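Local coordinates for alpha-L-rhamnosidase (Streptomyces avermitilis, PDB 3W5M), which hydrolyses terminal non-reducing alpha-L-rhamnose residues from plant flavonoid glycosides and gum arabic, and carries a calcium-dependent module that binds L-rhamnose, at residues G19-H24 with G111-S116; P78-R83 with S106-G111; T989-I994 with F1009-D1014. All coordinates share one frame; numbering follows the deposited sequence.

Interaction 1 of 3, residues G19-H24 with G111-S116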
ATOM      1  N   GLY A  19      16.104  13.561   8.801  1.00 23.59           N
ATOM      2  CA  GLY A  19      16.362  12.176   9.228  1.00 22.87           C
ATOM      3  C   GLY A  19      16.752  11.292   8.039  1.00 23.71           C
ATOM      4  O   GLY A  19      16.187  10.224   7.846  1.00 25.81           O
ATOM      5  N   LEU A  20      17.707  11.751   7.250  1.00 20.98           N
ATOM      6  CA  LEU A  20      18.134  11.076   6.025  1.00 21.97           C
ATOM      7  C   LEU A  20      19.446  10.363   6.333  1.00 23.80           C
ATOM      8  O   LEU A  20      20.418  11.011   6.748  1.00 24.11           O
ATOM      9  CB  LEU A  20      18.332  12.101   4.903  1.00 22.33           C
ATOM     10  CG  LEU A  20      18.714  11.571   3.516  1.00 23.43           C
ATOM     11  CD1 LEU A  20      17.534  10.861   2.876  1.00 25.30           C
ATOM     12  CD2 LEU A  20      19.161  12.707   2.607  1.00 24.02           C
ATOM     13  N   ASP A  21      19.490   9.049   6.110  1.00 23.49           N
ATOM     14  CA  ASP A  21      20.663   8.268   6.465  1.00 24.70           C
ATOM     15  C   ASP A  21      21.660   7.966   5.338  1.00 25.08           C
ATOM     16  O   ASP A  21      22.701   7.365   5.607  1.00 24.87           O
ATOM     17  CB  ASP A  21      20.255   6.976   7.216  1.00 26.80           C
ATOM     18  CG  ASP A  21      19.958   7.231   8.704  1.00 27.90           C
ATOM     19  OD1 ASP A  21      20.292   8.325   9.207  1.00 30.63           O
ATOM     20  OD2 ASP A  21      19.387   6.343   9.376  1.00 27.22           O
ATOM     21  N   ALA A  22      21.372   8.402   4.108  1.00 25.62           N
ATOM     22  CA  ALA A  22      22.275   8.180   2.966  1.00 25.82           C
ATOM     23  C   ALA A  22      23.682   8.714   3.269  1.00 26.29           C
ATOM     24  O   ALA A  22      23.826   9.835   3.769  1.00 23.32           O
ATOM     25  CB  ALA A  22      21.719   8.842   1.708  1.00 25.62           C
ATOM     26  N   ALA A  23      24.716   7.903   3.006  1.00 23.73           N
ATOM     27  CA  ALA A  23      26.103   8.378   3.146  1.00 23.34           C
ATOM     28  C   ALA A  23      26.465   9.446   2.099  1.00 22.28           C
ATOM     29  O   ALA A  23      27.258  10.391   2.353  1.00 22.52           O
ATOM     30  CB  ALA A  23      27.081   7.202   3.084  1.00 24.82           C
ATOM     31  N   HIS A  24      25.902   9.289   0.910  1.00 21.53           N
ATOM     32  CA  HIS A  24      26.132  10.209  -0.193  1.00 21.68           C
ATOM     33  C   HIS A  24      24.811  10.678  -0.771  1.00 20.73           C
ATOM     34  O   HIS A  24      24.410  10.266  -1.884  1.00 21.03           O
ATOM     35  CB  HIS A  24      26.988   9.515  -1.259  1.00 25.93           C
ATOM     36  CG  HIS A  24      28.270   8.982  -0.705  1.00 28.52           C
ATOM     37  ND1 HIS A  24      29.360   9.788  -0.464  1.00 31.90           N
ATOM     38  CD2 HIS A  24      28.608   7.748  -0.266  1.00 30.08           C
ATOM     39  CE1 HIS A  24      30.335   9.066   0.058  1.00 31.41           C
ATOM     40  NE2 HIS A  24      29.903   7.826   0.195  1.00 31.11           N
ATOM     41  N   GLY A 111      19.815  11.346  10.129  1.00 22.68           N
ATOM     42  CA  GLY A 111      19.298  10.644  11.286  1.00 23.53           C
ATOM     43  C   GLY A 111      20.395  10.001  12.116  1.00 24.74           C
ATOM     44  O   GLY A 111      21.540  10.493  12.184  1.00 24.67           O
ATOM     45  N   LEU A 112      20.048   8.870  12.729  1.00 22.75           N
ATOM     46  CA  LEU A 112      20.928   8.202  13.670  1.00 22.84           C
ATOM     47  C   LEU A 112      22.036   7.418  12.978  1.00 24.94           C
ATOM     48  O   LEU A 112      23.045   7.089  13.604  1.00 25.71           O
ATOM     49  CB  LEU A 112      20.110   7.301  14.583  1.00 24.55           C
ATOM     50  CG  LEU A 112      19.168   8.022  15.567  1.00 25.40           C
ATOM     51  CD1 LEU A 112      18.515   7.044  16.521  1.00 27.33           C
ATOM     52  CD2 LEU A 112      19.879   9.100  16.365  1.00 26.43           C
ATOM     53  N   MET A 113      21.846   7.121  11.696  1.00 25.49           N
ATOM     54  CA  MET A 113      22.858   6.455  10.857  1.00 29.68           C
ATOM     55  C   MET A 113      23.482   5.232  11.532  1.00 32.76           C
ATOM     56  O   MET A 113      24.707   5.161  11.692  1.00 38.32           O
ATOM     57  CB  MET A 113      23.968   7.431  10.475  1.00 30.15           C
ATOM     58  CG  MET A 113      23.492   8.631   9.691  1.00 34.49           C
ATOM     59  SD  MET A 113      24.880   9.604   9.114  1.00 37.73           S
ATOM     60  CE  MET A 113      24.907   9.228   7.357  1.00 37.86           C
ATOM     61  N   GLY A 114      22.663   4.283  11.945  1.00 34.15           N
ATOM     62  CA  GLY A 114      23.216   3.055  12.498  1.00 37.75           C
ATOM     63  C   GLY A 114      22.700   2.687  13.869  1.00 40.14           C
ATOM     64  O   GLY A 114      22.445   3.562  14.717  1.00 35.00           O
ATOM     65  N   ALA A 115      22.591   1.373  14.087  1.00 41.11           N
ATOM     66  CA  ALA A 115      22.060   0.793  15.320  1.00 39.55           C
ATOM     67  C   ALA A 115      22.760   1.286  16.573  1.00 36.20           C
ATOM     68  O   ALA A 115      22.110   1.454  17.591  1.00 37.81           O
ATOM     69  CB  ALA A 115      22.102  -0.727  15.260  1.00 41.57           C
ATOM     70  N   SER A 116      24.067   1.545  16.501  1.00 35.15           N
ATOM     71  CA  SER A 116      24.824   1.888  17.693  1.00 35.28           C
ATOM     72  C   SER A 116      24.425   3.240  18.287  1.00 34.27           C
ATOM     73  O   SER A 116      24.757   3.539  19.432  1.00 33.13           O
ATOM     74  CB  SER A 116      26.337   1.824  17.420  1.00 40.61           C
ATOM     75  OG  SER A 116      26.681   2.578  16.264  1.00 47.84           O
TER

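Interaction 2 of 3, residues P78-R83 with S106-G111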
ATOM      1  N   PRO A  78      33.515  15.048   2.822  1.00 30.38           N
ATOM      2  CA  PRO A  78      33.940  14.239   3.966  1.00 29.95           C
ATOM      3  C   PRO A  78      32.768  13.468   4.584  1.00 29.89           C
ATOM      4  O   PRO A  78      31.628  13.891   4.450  1.00 31.28           O
ATOM      5  CB  PRO A  78      34.520  15.279   4.933  1.00 31.47           C
ATOM      6  CG  PRO A  78      34.952  16.406   4.046  1.00 31.24           C
ATOM      7  CD  PRO A  78      33.902  16.464   2.978  1.00 30.37           C
ATOM      8  N   PRO A  79      33.040  12.316   5.231  1.00 29.75           N
ATOM      9  CA  PRO A  79      31.947  11.489   5.766  1.00 27.83           C
ATOM     10  C   PRO A  79      30.977  12.293   6.636  1.00 27.09           C
ATOM     11  O   PRO A  79      31.409  13.046   7.512  1.00 26.74           O
ATOM     12  CB  PRO A  79      32.691  10.474   6.623  1.00 27.93           C
ATOM     13  CG  PRO A  79      34.011  10.326   5.943  1.00 30.13           C
ATOM     14  CD  PRO A  79      34.364  11.724   5.531  1.00 29.06           C
ATOM     15  N   LEU A  80      29.674  12.119   6.404  1.00 25.81           N
ATOM     16  CA  LEU A  80      28.658  12.782   7.234  1.00 26.38           C
ATOM     17  C   LEU A  80      28.521  12.150   8.621  1.00 26.33           C
ATOM     18  O   LEU A  80      28.706  10.935   8.780  1.00 29.50           O
ATOM     19  CB  LEU A  80      27.293  12.750   6.521  1.00 24.59           C
ATOM     20  CG  LEU A  80      27.215  13.337   5.111  1.00 23.72           C
ATOM     21  CD1 LEU A  80      25.817  13.085   4.536  1.00 23.84           C
ATOM     22  CD2 LEU A  80      27.516  14.821   5.154  1.00 22.87           C
ATOM     23  N   LYS A  81      28.205  12.981   9.611  1.00 24.88           N
ATOM     24  CA  LYS A  81      27.984  12.569  10.988  1.00 25.73           C
ATOM     25  C   LYS A  81      26.475  12.423  11.225  1.00 25.11           C
ATOM     26  O   LYS A  81      25.667  13.103  10.540  1.00 24.31           O
ATOM     27  CB  LYS A  81      28.504  13.632  11.975  1.00 28.61           C
ATOM     28  CG  LYS A  81      29.993  13.956  11.914  1.00 34.06           C
ATOM     29  CD  LYS A  81      30.394  14.835  13.094  1.00 38.58           C
ATOM     30  CE  LYS A  81      29.993  16.301  12.949  1.00 41.87           C
ATOM     31  NZ  LYS A  81      28.698  16.665  13.612  1.00 43.27           N
ATOM     32  N   PRO A  82      26.093  11.584  12.204  1.00 24.26           N
ATOM     33  CA  PRO A  82      24.683  11.422  12.597  1.00 24.28           C
ATOM     34  C   PRO A  82      24.100  12.672  13.287  1.00 23.97           C
ATOM     35  O   PRO A  82      24.848  13.488  13.834  1.00 24.11           O
ATOM     36  CB  PRO A  82      24.708  10.258  13.590  1.00 24.60           C
ATOM     37  CG  PRO A  82      26.056   9.615  13.452  1.00 25.64           C
ATOM     38  CD  PRO A  82      26.983  10.666  12.941  1.00 25.21           C
ATOM     39  N   ARG A  83      22.775  12.793  13.251  1.00 21.99           N
ATOM     40  CA  ARG A  83      22.025  13.857  13.948  1.00 23.47           C
ATOM     41  C   ARG A  83      22.485  15.260  13.581  1.00 23.13           C
ATOM     42  O   ARG A  83      22.475  16.153  14.443  1.00 24.16           O
ATOM     43  CB  ARG A  83      22.185  13.762  15.459  1.00 26.39           C
ATOM     44  CG  ARG A  83      21.907  12.459  16.122  1.00 29.84           C
ATOM     45  CD  ARG A  83      22.548  12.563  17.503  1.00 30.34           C
ATOM     46  NE  ARG A  83      22.056  11.466  18.293  1.00 30.88           N
ATOM     47  CZ  ARG A  83      22.694  10.314  18.459  1.00 29.64           C
ATOM     48  NH1 ARG A  83      23.891  10.123  17.918  1.00 29.72           N
ATOM     49  NH2 ARG A  83      22.118   9.369  19.169  1.00 28.52           N
ATOM     50  N   SER A 106      19.646  25.801   1.457  1.00 28.39           N
ATOM     51  CA  SER A 106      18.686  24.785   1.864  1.00 26.34           C
ATOM     52  C   SER A 106      19.393  23.845   2.835  1.00 24.55           C
ATOM     53  O   SER A 106      20.533  24.104   3.214  1.00 25.29           O
ATOM     54  CB  SER A 106      18.145  24.026   0.642  1.00 29.70           C
ATOM     55  OG  SER A 106      17.052  23.190   1.050  1.00 31.59           O
ATOM     56  N   TRP A 107      18.742  22.764   3.252  1.00 23.52           N
ATOM     57  CA  TRP A 107      19.392  21.877   4.200  1.00 24.16           C
ATOM     58  C   TRP A 107      18.849  20.456   4.108  1.00 24.89           C
ATOM     59  O   TRP A 107      17.732  20.230   3.584  1.00 25.27           O
ATOM     60  CB  TRP A 107      19.256  22.423   5.647  1.00 24.05           C
ATOM     61  CG  TRP A 107      17.833  22.636   6.134  1.00 25.06           C
ATOM     62  CD1 TRP A 107      17.134  23.835   6.151  1.00 27.23           C
ATOM     63  CD2 TRP A 107      16.944  21.650   6.705  1.00 25.72           C
ATOM     64  NE1 TRP A 107      15.872  23.633   6.664  1.00 28.33           N
ATOM     65  CE2 TRP A 107      15.730  22.311   7.022  1.00 26.63           C
ATOM     66  CE3 TRP A 107      17.050  20.271   6.971  1.00 24.51           C
ATOM     67  CZ2 TRP A 107      14.640  21.647   7.592  1.00 26.49           C
ATOM     68  CZ3 TRP A 107      15.954  19.604   7.533  1.00 25.06           C
ATOM     69  CH2 TRP A 107      14.763  20.296   7.838  1.00 25.61           C
ATOM     70  N   TRP A 108      19.654  19.499   4.564  1.00 23.13           N
ATOM     71  CA  TRP A 108      19.128  18.174   4.949  1.00 22.12           C
ATOM     72  C   TRP A 108      19.674  17.848   6.326  1.00 22.33           C
ATOM     73  O   TRP A 108      20.679  18.423   6.743  1.00 22.92           O
ATOM     74  CB  TRP A 108      19.470  17.087   3.921  1.00 22.39           C
ATOM     75  CG  TRP A 108      20.878  16.531   3.988  1.00 21.46           C
ATOM     76  CD1 TRP A 108      21.298  15.421   4.668  1.00 22.59           C
ATOM     77  CD2 TRP A 108      22.039  17.056   3.326  1.00 22.20           C
ATOM     78  NE1 TRP A 108      22.648  15.223   4.473  1.00 20.71           N
ATOM     79  CE2 TRP A 108      23.128  16.205   3.649  1.00 21.74           C
ATOM     80  CE3 TRP A 108      22.261  18.149   2.470  1.00 20.97           C
ATOM     81  CZ2 TRP A 108      24.415  16.422   3.154  1.00 21.62           C
ATOM     82  CZ3 TRP A 108      23.541  18.369   1.982  1.00 21.54           C
ATOM     83  CH2 TRP A 108      24.601  17.503   2.317  1.00 22.34           C
ATOM     84  N   GLU A 109      19.010  16.956   7.044  1.00 22.06           N
ATOM     85  CA  GLU A 109      19.479  16.571   8.356  1.00 21.79           C
ATOM     86  C   GLU A 109      19.597  15.057   8.442  1.00 21.74           C
ATOM     87  O   GLU A 109      18.656  14.332   8.129  1.00 19.47           O
ATOM     88  CB  GLU A 109      18.547  17.133   9.447  1.00 22.26           C
ATOM     89  CG  GLU A 109      19.034  16.865  10.865  1.00 24.33           C
ATOM     90  CD  GLU A 109      18.145  17.496  11.930  1.00 26.17           C
ATOM     91  OE1 GLU A 109      17.845  18.703  11.808  1.00 26.42           O
ATOM     92  OE2 GLU A 109      17.758  16.807  12.900  1.00 26.08           O
ATOM     93  N   THR A 110      20.767  14.576   8.873  1.00 20.92           N
ATOM     94  CA  THR A 110      20.961  13.140   9.027  1.00 20.20           C
ATOM     95  C   THR A 110      20.199  12.615  10.223  1.00 21.70           C
ATOM     96  O   THR A 110      19.953  13.338  11.226  1.00 19.90           O
ATOM     97  CB  THR A 110      22.461  12.784   9.144  1.00 19.08           C
ATOM     98  OG1 THR A 110      23.028  13.465  10.271  1.00 21.63           O
ATOM     99  CG2 THR A 110      23.184  13.214   7.902  1.00 19.69           C
ATOM    100  N   GLY A 111      19.815  11.346  10.129  1.00 22.68           N
ATOM    101  CA  GLY A 111      19.298  10.644  11.286  1.00 23.53           C
ATOM    102  C   GLY A 111      20.395  10.001  12.116  1.00 24.74           C
ATOM    103  O   GLY A 111      21.540  10.493  12.184  1.00 24.67           O
TER

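Interaction 3 of 3, residues T989-I994 with F1009-D1014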
ATOM      1  N   THR A 989      16.818  19.023 -23.739  1.00 25.94           N
ATOM      2  CA  THR A 989      16.441  19.369 -25.108  1.00 28.28           C
ATOM      3  C   THR A 989      15.179  18.603 -25.488  1.00 26.84           C
ATOM      4  O   THR A 989      14.709  17.746 -24.726  1.00 27.81           O
ATOM      5  CB  THR A 989      17.536  18.977 -26.107  1.00 29.52           C
ATOM      6  OG1 THR A 989      17.739  17.561 -26.015  1.00 32.17           O
ATOM      7  CG2 THR A 989      18.843  19.734 -25.844  1.00 31.45           C
ATOM      8  N   ALA A 990      14.629  18.899 -26.662  1.00 27.02           N
ATOM      9  CA  ALA A 990      13.444  18.200 -27.138  1.00 26.16           C
ATOM     10  C   ALA A 990      13.544  17.879 -28.620  1.00 28.98           C
ATOM     11  O   ALA A 990      14.230  18.576 -29.370  1.00 27.51           O
ATOM     12  CB  ALA A 990      12.212  19.030 -26.877  1.00 25.74           C
ATOM     13  N   GLU A 991      12.862  16.809 -29.007  1.00 29.90           N
ATOM     14  CA  GLU A 991      12.590  16.514 -30.402  1.00 31.50           C
ATOM     15  C   GLU A 991      11.089  16.646 -30.598  1.00 31.07           C
ATOM     16  O   GLU A 991      10.321  15.952 -29.953  1.00 29.07           O
ATOM     17  CB  GLU A 991      13.042  15.113 -30.715  1.00 35.37           C
ATOM     18  CG  GLU A 991      12.778  14.678 -32.139  1.00 42.45           C
ATOM     19  CD  GLU A 991      13.152  13.227 -32.335  1.00 49.07           C
ATOM     20  OE1 GLU A 991      12.334  12.347 -31.960  1.00 51.27           O
ATOM     21  OE2 GLU A 991      14.265  12.975 -32.847  1.00 47.58           O
ATOM     22  N   VAL A 992      10.679  17.553 -31.477  1.00 30.68           N
ATOM     23  CA  VAL A 992       9.278  17.896 -31.635  1.00 30.77           C
ATOM     24  C   VAL A 992       8.815  17.417 -33.007  1.00 35.66           C
ATOM     25  O   VAL A 992       9.510  17.622 -34.001  1.00 34.65           O
ATOM     26  CB  VAL A 992       9.060  19.406 -31.474  1.00 30.78           C
ATOM     27  CG1 VAL A 992       7.585  19.771 -31.594  1.00 31.86           C
ATOM     28  CG2 VAL A 992       9.598  19.869 -30.122  1.00 32.47           C
ATOM     29  N   TRP A 993       7.667  16.740 -33.032  1.00 35.29           N
ATOM     30  CA  TRP A 993       7.052  16.251 -34.270  1.00 39.55           C
ATOM     31  C   TRP A 993       5.739  16.974 -34.481  1.00 42.51           C
ATOM     32  O   TRP A 993       4.849  16.899 -33.628  1.00 40.95           O
ATOM     33  CB  TRP A 993       6.764  14.768 -34.170  1.00 35.85           C
ATOM     34  CG  TRP A 993       7.944  13.930 -33.944  1.00 39.09           C
ATOM     35  CD1 TRP A 993       8.802  13.979 -32.877  1.00 38.16           C
ATOM     36  CD2 TRP A 993       8.413  12.871 -34.791  1.00 41.36           C
ATOM     37  NE1 TRP A 993       9.779  13.017 -33.009  1.00 38.62           N
ATOM     38  CE2 TRP A 993       9.569  12.323 -34.174  1.00 40.92           C
ATOM     39  CE3 TRP A 993       7.975  12.335 -36.011  1.00 43.09           C
ATOM     40  CZ2 TRP A 993      10.290  11.264 -34.735  1.00 40.84           C
ATOM     41  CZ3 TRP A 993       8.695  11.285 -36.572  1.00 43.28           C
ATOM     42  CH2 TRP A 993       9.844  10.759 -35.929  1.00 43.11           C
ATOM     43  N   ILE A 994       5.612  17.678 -35.606  1.00 43.15           N
ATOM     44  CA  ILE A 994       4.400  18.441 -35.891  1.00 44.45           C
ATOM     45  C   ILE A 994       3.750  17.903 -37.157  1.00 48.41           C
ATOM     46  O   ILE A 994       4.318  18.081 -38.235  1.00 51.51           O
ATOM     47  CB  ILE A 994       4.706  19.940 -36.116  1.00 44.85           C
ATOM     48  CG1 ILE A 994       5.601  20.499 -35.012  1.00 41.22           C
ATOM     49  CG2 ILE A 994       3.415  20.747 -36.244  1.00 44.48           C
ATOM     50  CD1 ILE A 994       4.876  20.741 -33.706  1.00 42.26           C
ATOM     51  N   PHE A1009      14.470  22.754 -38.106  1.00 44.46           N
ATOM     52  CA  PHE A1009      13.932  21.679 -38.917  1.00 47.21           C
ATOM     53  C   PHE A1009      15.083  20.724 -39.197  1.00 49.05           C
ATOM     54  O   PHE A1009      16.140  21.163 -39.628  1.00 53.62           O
ATOM     55  CB  PHE A1009      13.367  22.245 -40.225  1.00 50.24           C
ATOM     56  CG  PHE A1009      12.763  21.205 -41.137  1.00 53.36           C
ATOM     57  CD1 PHE A1009      13.563  20.465 -42.018  1.00 57.13           C
ATOM     58  CD2 PHE A1009      11.389  20.970 -41.134  1.00 56.11           C
ATOM     59  CE1 PHE A1009      13.005  19.509 -42.867  1.00 57.24           C
ATOM     60  CE2 PHE A1009      10.827  20.017 -41.978  1.00 55.80           C
ATOM     61  CZ  PHE A1009      11.633  19.288 -42.847  1.00 57.69           C
ATOM     62  N   VAL A1010      14.898  19.434 -38.925  1.00 49.29           N
ATOM     63  CA  VAL A1010      15.878  18.424 -39.343  1.00 48.76           C
ATOM     64  C   VAL A1010      15.365  17.490 -40.455  1.00 50.26           C
ATOM     65  O   VAL A1010      16.129  17.114 -41.347  1.00 51.74           O
ATOM     66  CB  VAL A1010      16.502  17.621 -38.164  1.00 47.73           C
ATOM     67  CG1 VAL A1010      17.184  18.557 -37.175  1.00 50.24           C
ATOM     68  CG2 VAL A1010      15.478  16.740 -37.468  1.00 50.25           C
ATOM     69  N   ARG A1011      14.085  17.118 -40.411  1.00 50.34           N
ATOM     70  CA  ARG A1011      13.543  16.172 -41.401  1.00 52.04           C
ATOM     71  C   ARG A1011      12.019  16.074 -41.432  1.00 55.46           C
ATOM     72  O   ARG A1011      11.331  16.480 -40.482  1.00 56.38           O
ATOM     73  CB  ARG A1011      14.155  14.766 -41.222  1.00 49.85           C
ATOM     74  CG  ARG A1011      13.706  14.024 -39.976  1.00 50.66           C
ATOM     75  CD  ARG A1011      14.595  12.837 -39.672  1.00 53.09           C
ATOM     76  NE  ARG A1011      14.082  12.068 -38.538  1.00 57.34           N
ATOM     77  CZ  ARG A1011      14.425  12.274 -37.266  1.00 57.42           C
ATOM     78  NH1 ARG A1011      15.293  13.225 -36.944  1.00 59.99           N
ATOM     79  NH2 ARG A1011      13.898  11.527 -36.308  1.00 57.63           N
ATOM     80  N   ALA A1012      11.512  15.544 -42.547  1.00 56.84           N
ATOM     81  CA  ALA A1012      10.134  15.072 -42.641  1.00 57.18           C
ATOM     82  C   ALA A1012      10.105  13.554 -42.424  1.00 58.12           C
ATOM     83  O   ALA A1012      10.956  12.818 -42.935  1.00 57.33           O
ATOM     84  CB  ALA A1012       9.523  15.447 -43.982  1.00 57.52           C
ATOM     85  N   GLU A1013       9.143  13.106 -41.622  1.00 58.54           N
ATOM     86  CA  GLU A1013       8.909  11.686 -41.373  1.00 59.53           C
ATOM     87  C   GLU A1013       7.446  11.496 -40.953  1.00 60.72           C
ATOM     88  O   GLU A1013       6.860  12.380 -40.299  1.00 56.34           O
ATOM     89  CB  GLU A1013       9.876  11.140 -40.306  1.00 58.36           C
ATOM     90  CG  GLU A1013      10.035   9.625 -40.326  1.00 58.33           C
ATOM     91  CD  GLU A1013      10.956   9.079 -39.239  1.00 61.83           C
ATOM     92  OE1 GLU A1013      11.880   9.795 -38.785  1.00 61.74           O
ATOM     93  OE2 GLU A1013      10.758   7.907 -38.844  1.00 65.04           O
ATOM     94  N   ASP A1014       6.872  10.358 -41.360  1.00 59.79           N
ATOM     95  CA  ASP A1014       5.485   9.964 -41.037  1.00 60.85           C
ATOM     96  C   ASP A1014       4.487  11.130 -40.971  1.00 58.53           C
ATOM     97  O   ASP A1014       3.676  11.207 -40.044  1.00 56.05           O
ATOM     98  CB  ASP A1014       5.416   9.152 -39.727  1.00 62.95           C
ATOM     99  CG  ASP A1014       6.511   8.096 -39.611  1.00 67.20           C
ATOM    100  OD1 ASP A1014       7.068   7.661 -40.644  1.00 69.31           O
ATOM    101  OD2 ASP A1014       6.813   7.694 -38.466  1.00 67.53           O
TER
HETATM  102  O   HOH W   1      14.144  10.518 -33.987  1.00 47.96           O

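Interaction 1 of 3, residues G19-H24 with G111-S116
Gly19 and Gly111 bring their backbones together, CA to CA 3.9 Å, and one residue along a weak hydrogen bond runs from Gly111 N to Leu20 O at 3.5 Å. This is an edge of the N-terminal fibronectin type 3-like domain, where the corner at Gly19, a residue with positive phi (92°), meets the loop that follows strand 106-110.

Asp21 carries the polar side of the contact. Asp21 OD1 accepts a hydrogen bond from Met113 N at 3.2 Å, and the N-H arrives from above the carboxylate plane, 51° out of it. The other oxygen, OD2, is bonded to the hydroxyl of Tyr356, which also bonds Leu112 N. Asp21 and the 111-113 backbone are thereby tied to strand 353-360 of the neighbouring domain.

Met113 folds back over the same aspartate. Met113 CG stands beside the residue's own backbone N, 3.3 Å from Asp21 OD1, and a bend at chi3 (107°) swings the methyl round to the 21-22 backbone. There Met113 CE ends 3.4 Å from Asp21 O and 3.8 Å from Ala22 O.

Interaction 2 of 3, residues P78-R83 with S106-G111
Lys81 and Arg83 meet the end of strand 106-110 chiefly through their backbones, and two hydrogen bonds carry the polar part. Thr110 OG1 donates to Lys81 O at 2.7 Å, lying in the carbonyl plane on a lone pair of that oxygen. The threonine can do this because OG1 sits between its own backbone N and carbonyl carbon (chi1 59°), which turns the hydroxyl toward the loop. The same OG1 is also bonded to Thr84 N. The second bond is backbone to backbone: Arg83 N to Gly111 O, 2.8 Å and fairly straight at 160°. Beside it, Arg83 CA makes a CA-H...O contact with Thr110 O at 3.5 Å, and Pro82 CB lies 3.5 Å from Gly111 O, just past the strand.

The apolar part lies further back along the strand. CD1 of Leu80 comes up to the edge of the Trp108 indole, near the ring plane, 3.8 Å from Trp108 NE1, and the two side chains cross at about a right angle. Tyr86, on strand 85-94, has its ring against Trp108 with the planes about 25° apart and touches Leu80 as well.

The ionic partners lie elsewhere: Arg83 NE forms a salt bridge with Glu404, and Glu109 bridges to Arg85 and Arg320, Glu404 and Arg320 belonging to the neighbouring beta domain.

Within this fibronectin type 3-like domain, the loop before strand 85-94 is thus pinned to the edge strand of the four-stranded sheet. The chemistry implies a division of labour: short bonds to main-chain oxygens set the loop's position, the leucine methyl packs at the indole edge, and the charged side chains reach both the adjacent strand and the neighbouring domain.

Interaction 3 of 3, residues T989-I994 with F1009-D1014
Trp993 makes the closely packed half of this contact, its six-membered ring lying against the side chain of Glu1013. There CG anti to the backbone N (chi1 -160°) and an extended chain carry the carboxylate to the indole. Trp993 CH2 is 3.6 Å from Glu1013 OE1, and Trp993 CZ3 is 3.9 Å from Glu1013 CB. On the pyrrole side, Trp993 NE1 bonds Glu991 OE1 at 2.8 Å, in the ring plane, which helps fix the rotation of the indole. Arg946 adds a cation-pi contact with the same ring and a salt bridge to Asp1014.

The strands are not neighbours: in the C-terminal beta-sandwich, strand 1016-1021 runs between them, and the axes of 989-994 and 1009-1013 come no closer than 8.8 Å, a gap for side chains to span. A classic beta bulge at Val1010 and Arg1011, opposite Val1018, interrupts the edge strand. Ala990, Val992 and Ile994 pack against the other sheet, leaving Glu991 and Trp993 on the outer face.

The solvent side is looser: Glu991 OE2 and Arg1011 NH2 form a long salt bridge of 3.8 Å, their planes 76° apart, and a water donates to Glu991 OE2. Arg1011 NE makes a hydrogen-bonded salt bridge with Glu1013 OE1 in its own strand, 3.2 Å and almost straight at 170°.

From the N terminus, residues 19-24 come first, and interaction 1 closes only when the chain reaches 111-116, so it spans most of the fibronectin type 3-like domain. Interaction 2, a shorter loop from 78-83 to 106-111, is nested inside it. The two share Gly111; Glu109 O, close to both Gly19 N and Leu20 N, links them further. Together they gather the corner at Gly19, the loop before strand 85-94 and the edge strand 106-110 beside the beta domain that holds strands 316-326, 353-360 and 398-407. Interaction 3 follows in series, about 25 Å from either at the nearest atoms, and closes a short loop between strands 989-995 and 1008-1013 of one C-terminal sheet.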